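Side-chain contacts in DUF1214 domain-containing protein (Burkholderia cenocepacia, PDB 6ANS), which is of unknown function but belongs to the DUF1214 family and forms a two-chain assembly in the crystal: residues 283-288 with 340-345; 345-350 with 381-386; 55-60 with 358-363; 141-146 with 242-247. One frame throughout, in Å; residues are numbered along the deposited sequence.

Contact 1. Residues 283-288 with 340-345; sequences WSLAAD and VIVAAT
The flat group that Leu285 meets in the other segment is a peptide rather than a ring: its CD1 methyl comes over one face of the Val342-Ala343 peptide and lies 3.6 Å from Val342 O. An aliphatic C-H is too weak a donor for this to count as a hydrogen bond, so the contact is van der Waals. The ring of Trp283 stays back from Val342, and at its edge NE1 is engaged by weak bonds to Thr362 O and Asn309 O. Leu285 CD1 also touches Val342 CG1 at 3.8 Å, the two side chains crossing at about a right angle. Val342 offers this branch because CG1 stands anti to the backbone N (chi1 -177°), beside the carbonyl that Leu285 also meets. Both residues are buried, and Leu291 lies against both, which suits their branched, wholly apolar side chains.

Toward the surface the character changes. Ala287 and Ala344 are exposed, and their small side chains are consistent with the close approach of the backbones, which a single water joins: it donates to Ala287 O at 2.6 Å and accepts from Ala344 N at 3.1 Å.

The arrangement is that of a connection between two sheets of the DUF1214 fold. Residues 285-288 carry the chain from strand 276-284 of the antiparallel sheet into strand 289-295 of the mixed one, where strand 338-343 is its antiparallel neighbour.

Contact 2. Residues 345-350 with 381-386; sequences TRPGSA and VKLAAL
Leu383 is the first residue of the second segment to reach across, and it touches Thr345 at two points with its two methyls. Leu383 CD2 approaches the hydroxyl, 3.5 Å from Thr345 OG1, while Leu383 CD1 lies 3.9 Å from Thr345 O. The side chains cross at about a right angle. With CG anti to the backbone N (chi1 179°), the fork of Leu383 is carried out toward the loop, where CD1 also comes within 4.2 Å of Pro347 CB and rests on Ala343 of the preceding strand. A long, branched leucine suits a buried place touched from several directions. Its backbone N probably bonds to the backbone O of Asp288.

Three residues further on, Leu386 meets the same proline at closer range: its CB is 3.9 Å from Pro347 CB, so the base of the side chain makes the touch. The rest of Leu386 packs on Ile341, Ala290 and Val292, joining the helix to the sheet beneath it.

Pro347 thus sits against two leucines three residues apart, and its compact ring, buried here, needs no polar partner. It also opens a type II' turn to Ala350, in which Gly348 takes the positive phi (64°) that a residue without a side chain tolerates easily; the closing bond from Ala350 N to Pro347 O is weak.

The contact is therefore held by apolar fit rather than by directional bonds between the segments, and the one hydroxyl touching a leucine, Thr345 OG1, has its polar partner in Lys387 NZ.

Contact 3. Residues 55-60 with 358-363; sequences DAPDDP and HRTGTI
Thr360 supplies the methyl that Pro57 and Asp59 both touch, and van der Waals contact makes up the direct part of the meeting. Thr360 CG2 lies 3.8 Å from Pro57 CG and 3.9 Å from Pro57 CB, the proline ring and the threonine crossing obliquely. Thr360 CG2 is also 3.9 Å from Asp59 OD1, a contact without a bond. Threonine fits because its two branches do different work: with OG1 anti to the backbone N (chi1 -179°), the hydroxyl bonds to Trp283 O in the neighbouring strand, and the methyl is left to face the loop.

Hydrogen bonding between the segments goes through water. One molecule donates to Asp59 OD2 at 2.7 Å and accepts from Arg359 N at 3.0 Å, linking a carboxylate to the backbone just before the strand begins.

Capping is the third kind. Asp59 is the N-cap of helix 60-83, and its OD2 accepts from Thr62 N as well as from the water, so two donors grip one oxygen. A short acidic side chain suits this post, and the helix N-terminus would probably help to stabilise its negative charge. Pro60, next in line, fits a first helical turn, where a backbone N-H is not needed.

Residues 55-59 belong to the loop between helix 48-52 and helix 60-83, which Pro60 begins, and they lie at the start of strand 360-368, which runs between strands 276-284 and 303-309. Tyr311 also touches Pro57, Thr62 touches Thr360, and Pro60 packs on Leu32 of the second subunit.

Contact 4. Residues 141-146 with 242-247; sequences GGYETD and SKLFAD
Tyr143 and Phe245 form an offset edge-to-face (T-shaped) aromatic pair that seats the short, weakly bonded helix 143-146 against the long helix 224-251. This is the tight part. The edge of Phe245 is directed at the face of Tyr143, with ring centroids 5.6 Å apart and planes at 78°. Seen from the other ring, Tyr143 OH lies at the edge of Phe245, in its plane and 3.6 Å from Phe245 CZ. Leu244 adds a CH-pi contact, its CD2 standing over a tyrosine face 4.0 Å from the centroid of the Tyr143 ring. Flat rings and a forked leucine can close up here with little polar cost, because the one hydroxyl, Tyr143 OH, bonds to Val270 O. A glycerol, probably from the crystallisation liquor, lies near Tyr143.

The looser side is polar and nearer solvent. Lys243 and Asp247 pair one turn apart on the long helix, Lys243 NZ to Asp247 OD2 at 3.6 Å, while Thr145 and Asp146 are exposed on the short one.

Gly142 N donates to Asp146 OD1 at 3.1 Å and 165°, meeting that oxygen from above the carboxylate plane.

How the contacts relate
Contacts 1 and 2 adjoin, their centres about 9 Å apart; they share Thr345, and the Asp288-Lys382 salt bridge joins them, so sheet connection and terminal helix form one continuous patch. Contact 3 lies about 13 Å from contact 1, centre to centre, through the neighbouring strands 276-284 and 360-368. Contact 4 stands apart, about 38 Å from contact 2 between centres, yet its nearest atoms come within about 5 Å of contact 3. Along the chain, contact 3 closes a loop enclosing contacts 4 and 1, in that order, while contacts 2 and 3 interleave. Contact 3 sets the loop before helix 60-83 against a sheet of the later DUF1214 region, while contact 4 joins the earlier one to helix 224-251.

Contact 1. Residues 283-288 with 340-345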
loop_
_atom_site.group_PDB
_atom_site.type_symbol
_atom_site.label_atom_id
_atom_site.label_comp_id
_atom_site.label_asym_id
_atom_site.label_seq_id
_atom_site.Cartn_x
_atom_site.Cartn_y
_atom_site.Cartn_z
ATOM N N TRP A 283 -23.163 18.143 -3.236
ATOM C CA TRP A 283 -24.009 18.631 -2.159
ATOM C C TRP A 283 -23.299 19.775 -1.449
ATOM O O TRP A 283 -22.070 19.880 -1.469
ATOM C CB TRP A 283 -24.361 17.518 -1.156
ATOM C CG TRP A 283 -23.158 16.895 -0.518
ATOM C CD1 TRP A 283 -22.453 15.826 -0.970
ATOM C CD2 TRP A 283 -22.494 17.341 0.671
ATOM N NE1 TRP A 283 -21.399 15.560 -0.125
ATOM C CE2 TRP A 283 -21.413 16.469 0.897
ATOM C CE3 TRP A 283 -22.729 18.372 1.581
ATOM C CZ2 TRP A 283 -20.560 16.602 1.996
ATOM C CZ3 TRP A 283 -21.875 18.507 2.669
ATOM C CH2 TRP A 283 -20.798 17.630 2.860
ATOM N N SER A 284 -24.094 20.631 -0.813
ATOM C CA SER A 284 -23.593 21.809 -0.117
ATOM C C SER A 284 -24.538 22.126 1.030
ATOM O O SER A 284 -25.709 22.435 0.791
ATOM C CB SER A 284 -23.492 22.999 -1.081
ATOM O OG SER A 284 -23.077 24.168 -0.405
ATOM N N LEU A 285 -24.037 22.061 2.266
ATOM C CA LEU A 285 -24.886 22.225 3.440
ATOM C C LEU A 285 -24.197 23.074 4.493
ATOM O O LEU A 285 -23.052 22.801 4.862
ATOM C CB LEU A 285 -25.257 20.872 4.059
ATOM C CG LEU A 285 -26.170 19.936 3.272
ATOM C CD1 LEU A 285 -26.203 18.554 3.949
ATOM C CD2 LEU A 285 -27.569 20.533 3.170
ATOM N N ALA A 286 -24.911 24.077 4.997
ATOM C CA ALA A 286 -24.473 24.767 6.196
ATOM C C ALA A 286 -24.600 23.842 7.403
ATOM O O ALA A 286 -25.242 22.788 7.352
ATOM C CB ALA A 286 -25.289 26.043 6.415
ATOM N N ALA A 287 -23.981 24.253 8.512
ATOM C CA ALA A 287 -23.969 23.412 9.706
ATOM C C ALA A 287 -25.376 23.141 10.227
ATOM O O ALA A 287 -25.639 22.055 10.757
ATOM C CB ALA A 287 -23.117 24.064 10.796
ATOM N N ASP A 288 -26.298 24.089 10.057
ATOM C CA ASP A 288 -27.660 23.951 10.557
ATOM C C ASP A 288 -28.609 23.336 9.536
ATOM O O ASP A 288 -29.821 23.301 9.782
ATOM C CB ASP A 288 -28.215 25.311 11.002
ATOM C CG ASP A 288 -28.291 26.326 9.862
ATOM O OD1 ASP A 288 -27.890 26.005 8.726
ATOM O OD2 ASP A 288 -28.796 27.444 10.099
ATOM N N VAL A 340 -32.903 8.748 4.081
ATOM C CA VAL A 340 -31.508 8.904 4.484
ATOM C C VAL A 340 -31.233 10.394 4.658
ATOM O O VAL A 340 -31.518 11.190 3.753
ATOM C CB VAL A 340 -30.536 8.304 3.447
ATOM C CG1 VAL A 340 -29.105 8.507 3.897
ATOM C CG2 VAL A 340 -30.822 6.824 3.211
ATOM N N ILE A 341 -30.634 10.766 5.789
ATOM C CA ILE A 341 -30.416 12.166 6.140
ATOM C C ILE A 341 -28.921 12.455 6.155
ATOM O O ILE A 341 -28.163 11.788 6.867
ATOM C CB ILE A 341 -31.030 12.504 7.506
ATOM C CG1 ILE A 341 -32.497 12.065 7.575
ATOM C CG2 ILE A 341 -30.834 13.979 7.816
ATOM C CD1 ILE A 341 -33.466 13.027 6.950
ATOM N N VAL A 342 -28.506 13.455 5.376
ATOM C CA VAL A 342 -27.141 13.983 5.383
ATOM C C VAL A 342 -27.120 15.183 6.328
ATOM O O VAL A 342 -27.857 16.151 6.109
ATOM C CB VAL A 342 -26.697 14.390 3.967
ATOM C CG1 VAL A 342 -25.266 14.857 3.963
ATOM C CG2 VAL A 342 -26.882 13.248 2.979
ATOM N N ALA A 343 -26.282 15.135 7.371
ATOM C CA ALA A 343 -26.255 16.189 8.387
ATOM C C ALA A 343 -25.011 16.055 9.262
ATOM O O ALA A 343 -24.290 15.054 9.209
ATOM C CB ALA A 343 -27.516 16.162 9.251
ATOM N N ALA A 344 -24.776 17.080 10.088
ATOM C CA ALA A 344 -23.623 17.081 10.987
ATOM C C ALA A 344 -23.820 16.172 12.199
ATOM O O ALA A 344 -22.839 15.652 12.744
ATOM C CB ALA A 344 -23.330 18.508 11.464
ATOM N N THR A 345 -25.057 16.005 12.662
ATOM C CA THR A 345 -25.378 15.084 13.743
ATOM C C THR A 345 -26.633 14.306 13.366
ATOM O O THR A 345 -27.451 14.774 12.571
ATOM C CB THR A 345 -25.576 15.819 15.082
ATOM O OG1 THR A 345 -26.566 16.845 14.923
ATOM C CG2 THR A 345 -24.272 16.430 15.576
HETATM O O HOH W 1 -25.877 19.872 9.402
#

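Contact 2. Residues 345-350 with 381-386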
loop_
_atom_site.group_PDB
_atom_site.type_symbol
_atom_site.label_atom_id
_atom_site.label_comp_id
_atom_site.label_asym_id
_atom_site.label_seq_id
_atom_site.Cartn_x
_atom_site.Cartn_y
_atom_site.Cartn_z
ATOM N N THR A 345 -25.057 16.005 12.662
ATOM C CA THR A 345 -25.378 15.084 13.743
ATOM C C THR A 345 -26.633 14.306 13.366
ATOM O O THR A 345 -27.451 14.774 12.571
ATOM C CB THR A 345 -25.576 15.819 15.082
ATOM O OG1 THR A 345 -26.566 16.845 14.923
ATOM C CG2 THR A 345 -24.272 16.430 15.576
ATOM N N ARG A 346 -26.775 13.114 13.939
ATOM C CA ARG A 346 -27.920 12.252 13.627
ATOM C C ARG A 346 -29.216 12.843 14.170
ATOM O O ARG A 346 -29.264 13.248 15.336
ATOM C CB ARG A 346 -27.739 10.851 14.199
ATOM C CG ARG A 346 -28.758 9.836 13.665
ATOM C CD ARG A 346 -28.662 8.515 14.425
ATOM N NE ARG A 346 -27.527 7.692 14.029
ATOM C CZ ARG A 346 -27.502 6.918 12.950
ATOM N NH1 ARG A 346 -28.573 6.843 12.166
ATOM N NH2 ARG A 346 -26.410 6.207 12.666
ATOM N N PRO A 347 -30.266 12.950 13.358
ATOM C CA PRO A 347 -31.576 13.357 13.886
ATOM C C PRO A 347 -32.398 12.156 14.345
ATOM O O PRO A 347 -32.871 11.373 13.514
ATOM C CB PRO A 347 -32.230 14.074 12.698
ATOM C CG PRO A 347 -31.652 13.396 11.503
ATOM C CD PRO A 347 -30.248 12.924 11.885
ATOM N N GLY A 348 -32.532 11.965 15.655
ATOM C CA GLY A 348 -33.261 10.802 16.142
ATOM C C GLY A 348 -32.566 9.513 15.754
ATOM O O GLY A 348 -31.353 9.364 15.929
ATOM N N SER A 349 -33.336 8.551 15.240
ATOM C CA SER A 349 -32.793 7.275 14.785
ATOM C C SER A 349 -32.871 7.102 13.265
ATOM O O SER A 349 -32.880 5.975 12.765
ATOM C CB SER A 349 -33.497 6.121 15.497
ATOM O OG SER A 349 -34.880 6.134 15.212
ATOM N N ALA A 350 -32.902 8.201 12.515
ATOM C CA ALA A 350 -32.953 8.107 11.059
ATOM C C ALA A 350 -31.642 7.566 10.494
ATOM O O ALA A 350 -30.580 7.658 11.117
ATOM C CB ALA A 350 -33.250 9.477 10.444
ATOM N N VAL A 381 -33.554 21.029 4.492
ATOM C CA VAL A 381 -34.290 21.584 5.621
ATOM C C VAL A 381 -33.296 21.988 6.704
ATOM O O VAL A 381 -32.099 21.708 6.622
ATOM C CB VAL A 381 -35.331 20.603 6.192
ATOM C CG1 VAL A 381 -36.275 20.121 5.094
ATOM C CG2 VAL A 381 -34.625 19.433 6.861
ATOM N N LYS A 382 -33.811 22.665 7.726
ATOM C CA LYS A 382 -33.014 22.953 8.909
ATOM C C LYS A 382 -32.901 21.691 9.760
ATOM O O LYS A 382 -33.904 21.014 10.016
ATOM C CB LYS A 382 -33.654 24.081 9.718
ATOM C CG LYS A 382 -33.604 25.447 9.047
ATOM C CD LYS A 382 -32.227 26.059 9.154
ATOM C CE LYS A 382 -32.153 27.400 8.442
ATOM N NZ LYS A 382 -30.811 28.023 8.620
ATOM N N LEU A 383 -31.674 21.367 10.189
ATOM C CA LEU A 383 -31.463 20.168 10.999
ATOM C C LEU A 383 -32.269 20.214 12.288
ATOM O O LEU A 383 -32.674 19.166 12.807
ATOM C CB LEU A 383 -29.978 20.019 11.330
ATOM C CG LEU A 383 -29.535 18.843 12.205
ATOM C CD1 LEU A 383 -30.005 17.514 11.651
ATOM C CD2 LEU A 383 -28.016 18.861 12.397
ATOM N N ALA A 384 -32.535 21.418 12.804
ATOM C CA ALA A 384 -33.326 21.541 14.021
ATOM C C ALA A 384 -34.755 21.062 13.808
ATOM O O ALA A 384 -35.370 20.517 14.734
ATOM C CB ALA A 384 -33.307 22.992 14.510
ATOM N N ALA A 385 -35.299 21.264 12.605
ATOM C CA ALA A 385 -36.676 20.857 12.338
ATOM C C ALA A 385 -36.837 19.343 12.402
ATOM O O ALA A 385 -37.894 18.849 12.812
ATOM C CB ALA A 385 -37.126 21.390 10.978
ATOM N N LEU A 386 -35.803 18.595 12.018
ATOM C CA LEU A 386 -35.868 17.140 12.093
ATOM C C LEU A 386 -35.678 16.637 13.519
ATOM O O LEU A 386 -36.272 15.621 13.896
ATOM C CB LEU A 386 -34.810 16.515 11.179
ATOM C CG LEU A 386 -34.934 16.859 9.689
ATOM C CD1 LEU A 386 -33.685 16.455 8.916
ATOM C CD2 LEU A 386 -36.182 16.208 9.098
#

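Contact 3. Residues 55-60 with 358-363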
loop_
_atom_site.group_PDB
_atom_site.type_symbol
_atom_site.label_atom_id
_atom_site.label_comp_id
_atom_site.label_asym_id
_atom_site.label_seq_id
_atom_site.Cartn_x
_atom_site.Cartn_y
_atom_site.Cartn_z
ATOM N N ASP A 55 -13.057 26.301 -10.741
ATOM C CA ASP A 55 -14.376 25.695 -10.618
ATOM C C ASP A 55 -14.474 24.697 -9.462
ATOM O O ASP A 55 -15.520 24.068 -9.303
ATOM C CB ASP A 55 -14.800 25.026 -11.941
ATOM C CG ASP A 55 -13.928 23.823 -12.335
ATOM O OD1 ASP A 55 -13.002 23.439 -11.578
ATOM O OD2 ASP A 55 -14.187 23.250 -13.428
ATOM N N ALA A 56 -13.402 24.506 -8.660
ATOM C CA ALA A 56 -13.469 23.656 -7.468
ATOM C C ALA A 56 -13.616 24.496 -6.203
ATOM O O ALA A 56 -13.095 25.611 -6.138
ATOM C CB ALA A 56 -12.202 22.802 -7.337
ATOM N N PRO A 57 -14.280 23.987 -5.161
ATOM C CA PRO A 57 -14.358 24.745 -3.903
ATOM C C PRO A 57 -12.962 25.021 -3.369
ATOM O O PRO A 57 -12.031 24.235 -3.570
ATOM C CB PRO A 57 -15.133 23.810 -2.965
ATOM C CG PRO A 57 -15.780 22.774 -3.864
ATOM C CD PRO A 57 -14.887 22.649 -5.049
ATOM N N ASP A 58 -12.809 26.157 -2.681
ATOM C CA ASP A 58 -11.514 26.508 -2.108
ATOM C C ASP A 58 -11.538 26.608 -0.583
ATOM O O ASP A 58 -10.630 27.196 0.004
ATOM C CB ASP A 58 -10.980 27.805 -2.724
ATOM C CG ASP A 58 -11.785 29.020 -2.339
ATOM O OD1 ASP A 58 -12.849 28.884 -1.696
ATOM O OD2 ASP A 58 -11.333 30.136 -2.677
ATOM N N ASP A 59 -12.553 26.059 0.076
ATOM C CA ASP A 59 -12.518 26.016 1.530
ATOM C C ASP A 59 -11.300 25.203 1.972
ATOM O O ASP A 59 -10.861 24.301 1.254
ATOM C CB ASP A 59 -13.806 25.405 2.075
ATOM C CG ASP A 59 -14.024 23.993 1.584
ATOM O OD1 ASP A 59 -14.495 23.839 0.433
ATOM O OD2 ASP A 59 -13.727 23.042 2.338
ATOM N N PRO A 60 -10.693 25.546 3.116
ATOM C CA PRO A 60 -9.401 24.923 3.466
ATOM C C PRO A 60 -9.459 23.409 3.561
ATOM O O PRO A 60 -8.516 22.730 3.130
ATOM C CB PRO A 60 -9.059 25.566 4.817
ATOM C CG PRO A 60 -9.825 26.855 4.836
ATOM C CD PRO A 60 -11.095 26.581 4.087
ATOM N N HIS A 358 -17.336 18.661 6.542
ATOM C CA HIS A 358 -17.317 19.192 5.182
ATOM C C HIS A 358 -18.525 20.086 4.935
ATOM O O HIS A 358 -19.654 19.716 5.271
ATOM C CB HIS A 358 -17.315 18.066 4.150
ATOM C CG HIS A 358 -16.047 17.284 4.125
ATOM N ND1 HIS A 358 -15.644 16.496 5.177
ATOM C CD2 HIS A 358 -15.082 17.184 3.182
ATOM C CE1 HIS A 358 -14.482 15.938 4.884
ATOM N NE2 HIS A 358 -14.121 16.338 3.678
ATOM N N ARG A 359 -18.283 21.260 4.344
ATOM C CA ARG A 359 -19.389 22.102 3.917
ATOM C C ARG A 359 -19.937 21.662 2.567
ATOM O O ARG A 359 -21.117 21.903 2.284
ATOM C CB ARG A 359 -18.962 23.575 3.864
ATOM N N THR A 360 -19.137 20.954 1.769
ATOM C CA THR A 360 -19.554 20.561 0.432
ATOM C C THR A 360 -18.874 19.252 0.053
ATOM O O THR A 360 -17.833 18.887 0.602
ATOM C CB THR A 360 -19.232 21.649 -0.604
ATOM O OG1 THR A 360 -19.695 21.223 -1.885
ATOM C CG2 THR A 360 -17.727 21.884 -0.693
ATOM N N GLY A 361 -19.473 18.543 -0.894
ATOM C CA GLY A 361 -18.873 17.310 -1.370
ATOM C C GLY A 361 -19.674 16.725 -2.507
ATOM O O GLY A 361 -20.486 17.415 -3.132
ATOM N N THR A 362 -19.440 15.444 -2.774
ATOM C CA THR A 362 -20.236 14.705 -3.741
ATOM C C THR A 362 -20.898 13.522 -3.045
ATOM O O THR A 362 -20.591 13.189 -1.895
ATOM C CB THR A 362 -19.396 14.219 -4.931
ATOM O OG1 THR A 362 -18.278 13.458 -4.455
ATOM C CG2 THR A 362 -18.901 15.404 -5.776
ATOM N N ILE A 363 -21.826 12.900 -3.758
ATOM C CA ILE A 363 -22.667 11.847 -3.202
ATOM C C ILE A 363 -23.003 10.879 -4.328
ATOM O O ILE A 363 -23.196 11.293 -5.477
ATOM C CB ILE A 363 -23.926 12.446 -2.533
ATOM C CG1 ILE A 363 -24.808 11.367 -1.912
ATOM C CG2 ILE A 363 -24.754 13.242 -3.541
ATOM C CD1 ILE A 363 -25.890 11.955 -1.036
HETATM O O HOH W 2 -15.620 21.251 3.060
#

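Contact 4. Residues 141-146 with 242-247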
loop_
_atom_site.group_PDB
_atom_site.type_symbol
_atom_site.label_atom_id
_atom_site.label_comp_id
_atom_site.label_asym_id
_atom_site.label_seq_id
_atom_site.Cartn_x
_atom_site.Cartn_y
_atom_site.Cartn_z
ATOM N N GLY A 141 -7.484 0.308 -22.187
ATOM C CA GLY A 141 -7.148 1.720 -22.084
ATOM C C GLY A 141 -6.677 2.043 -20.675
ATOM O O GLY A 141 -5.899 1.304 -20.066
ATOM N N GLY A 142 -7.175 3.140 -20.138
ATOM C CA GLY A 142 -6.853 3.564 -18.787
ATOM C C GLY A 142 -7.002 5.061 -18.669
ATOM O O GLY A 142 -6.942 5.802 -19.654
ATOM N N TYR A 143 -7.210 5.523 -17.429
ATOM C CA TYR A 143 -7.368 6.959 -17.222
ATOM C C TYR A 143 -6.152 7.706 -17.743
ATOM O O TYR A 143 -6.286 8.792 -18.309
ATOM C CB TYR A 143 -7.589 7.299 -15.745
ATOM C CG TYR A 143 -8.844 6.739 -15.128
ATOM C CD1 TYR A 143 -9.931 6.314 -15.921
ATOM C CD2 TYR A 143 -8.944 6.611 -13.745
ATOM C CE1 TYR A 143 -11.083 5.779 -15.326
ATOM C CE2 TYR A 143 -10.090 6.081 -13.146
ATOM C CZ TYR A 143 -11.148 5.672 -13.931
ATOM O OH TYR A 143 -12.254 5.167 -13.307
ATOM N N GLU A 144 -4.955 7.140 -17.549
ATOM C CA GLU A 144 -3.735 7.801 -17.997
ATOM C C GLU A 144 -3.614 7.823 -19.518
ATOM O O GLU A 144 -2.822 8.609 -20.042
ATOM C CB GLU A 144 -2.489 7.126 -17.409
ATOM C CG GLU A 144 -2.087 5.820 -18.093
ATOM C CD GLU A 144 -3.122 4.718 -17.927
ATOM O OE1 GLU A 144 -3.654 4.582 -16.819
ATOM O OE2 GLU A 144 -3.412 3.997 -18.904
ATOM N N THR A 145 -4.360 6.971 -20.230
ATOM C CA THR A 145 -4.226 6.863 -21.687
ATOM C C THR A 145 -5.362 7.574 -22.420
ATOM O O THR A 145 -5.127 8.585 -23.088
ATOM C CB THR A 145 -4.165 5.392 -22.118
ATOM O OG1 THR A 145 -3.023 4.767 -21.519
ATOM C CG2 THR A 145 -4.034 5.288 -23.633
ATOM N N ASP A 146 -6.592 7.058 -22.309
ATOM C CA ASP A 146 -7.753 7.663 -22.958
ATOM C C ASP A 146 -8.726 8.302 -21.972
ATOM O O ASP A 146 -9.817 8.709 -22.377
ATOM C CB ASP A 146 -8.506 6.642 -23.828
ATOM C CG ASP A 146 -8.834 5.326 -23.092
ATOM O OD1 ASP A 146 -8.684 5.215 -21.852
ATOM O OD2 ASP A 146 -9.294 4.395 -23.779
ATOM N N SER A 242 -7.385 12.841 -11.548
ATOM C CA SER A 242 -7.875 14.005 -10.818
ATOM C C SER A 242 -8.636 14.939 -11.750
ATOM O O SER A 242 -9.702 15.448 -11.389
ATOM C CB SER A 242 -6.720 14.738 -10.118
ATOM O OG SER A 242 -5.705 15.201 -11.007
ATOM N N LYS A 243 -8.115 15.164 -12.962
ATOM C CA LYS A 243 -8.840 16.007 -13.913
ATOM C C LYS A 243 -10.200 15.403 -14.258
ATOM O O LYS A 243 -11.214 16.112 -14.260
ATOM C CB LYS A 243 -8.009 16.216 -15.177
ATOM C CG LYS A 243 -8.708 16.968 -16.317
ATOM C CD LYS A 243 -7.726 17.151 -17.491
ATOM C CE LYS A 243 -8.392 17.617 -18.790
ATOM N NZ LYS A 243 -9.466 18.631 -18.595
ATOM N N LEU A 244 -10.235 14.091 -14.523
ATOM C CA LEU A 244 -11.469 13.415 -14.937
ATOM C C LEU A 244 -12.577 13.611 -13.908
ATOM O O LEU A 244 -13.675 14.072 -14.236
ATOM C CB LEU A 244 -11.213 11.909 -15.142
ATOM C CG LEU A 244 -12.440 10.991 -15.302
ATOM C CD1 LEU A 244 -13.239 11.371 -16.565
ATOM C CD2 LEU A 244 -12.074 9.491 -15.330
ATOM N N PHE A 245 -12.307 13.272 -12.648
ATOM C CA PHE A 245 -13.383 13.335 -11.670
ATOM C C PHE A 245 -13.617 14.741 -11.138
ATOM O O PHE A 245 -14.719 15.022 -10.648
ATOM C CB PHE A 245 -13.110 12.318 -10.567
ATOM C CG PHE A 245 -13.234 10.905 -11.062
ATOM C CD1 PHE A 245 -14.467 10.431 -11.506
ATOM C CD2 PHE A 245 -12.118 10.096 -11.183
ATOM C CE1 PHE A 245 -14.596 9.129 -12.008
ATOM C CE2 PHE A 245 -12.225 8.820 -11.688
ATOM C CZ PHE A 245 -13.477 8.330 -12.104
ATOM N N ALA A 246 -12.647 15.643 -11.281
ATOM C CA ALA A 246 -12.936 17.052 -11.025
ATOM C C ALA A 246 -13.856 17.631 -12.099
ATOM O O ALA A 246 -14.717 18.466 -11.794
ATOM C CB ALA A 246 -11.641 17.860 -10.955
ATOM N N ASP A 247 -13.690 17.208 -13.360
ATOM C CA ASP A 247 -14.659 17.584 -14.393
ATOM C C ASP A 247 -16.061 17.096 -14.034
ATOM O O ASP A 247 -17.042 17.834 -14.192
ATOM C CB ASP A 247 -14.243 17.031 -15.756
ATOM C CG ASP A 247 -13.002 17.710 -16.314
ATOM O OD1 ASP A 247 -12.592 18.782 -15.798
ATOM O OD2 ASP A 247 -12.421 17.148 -17.265
#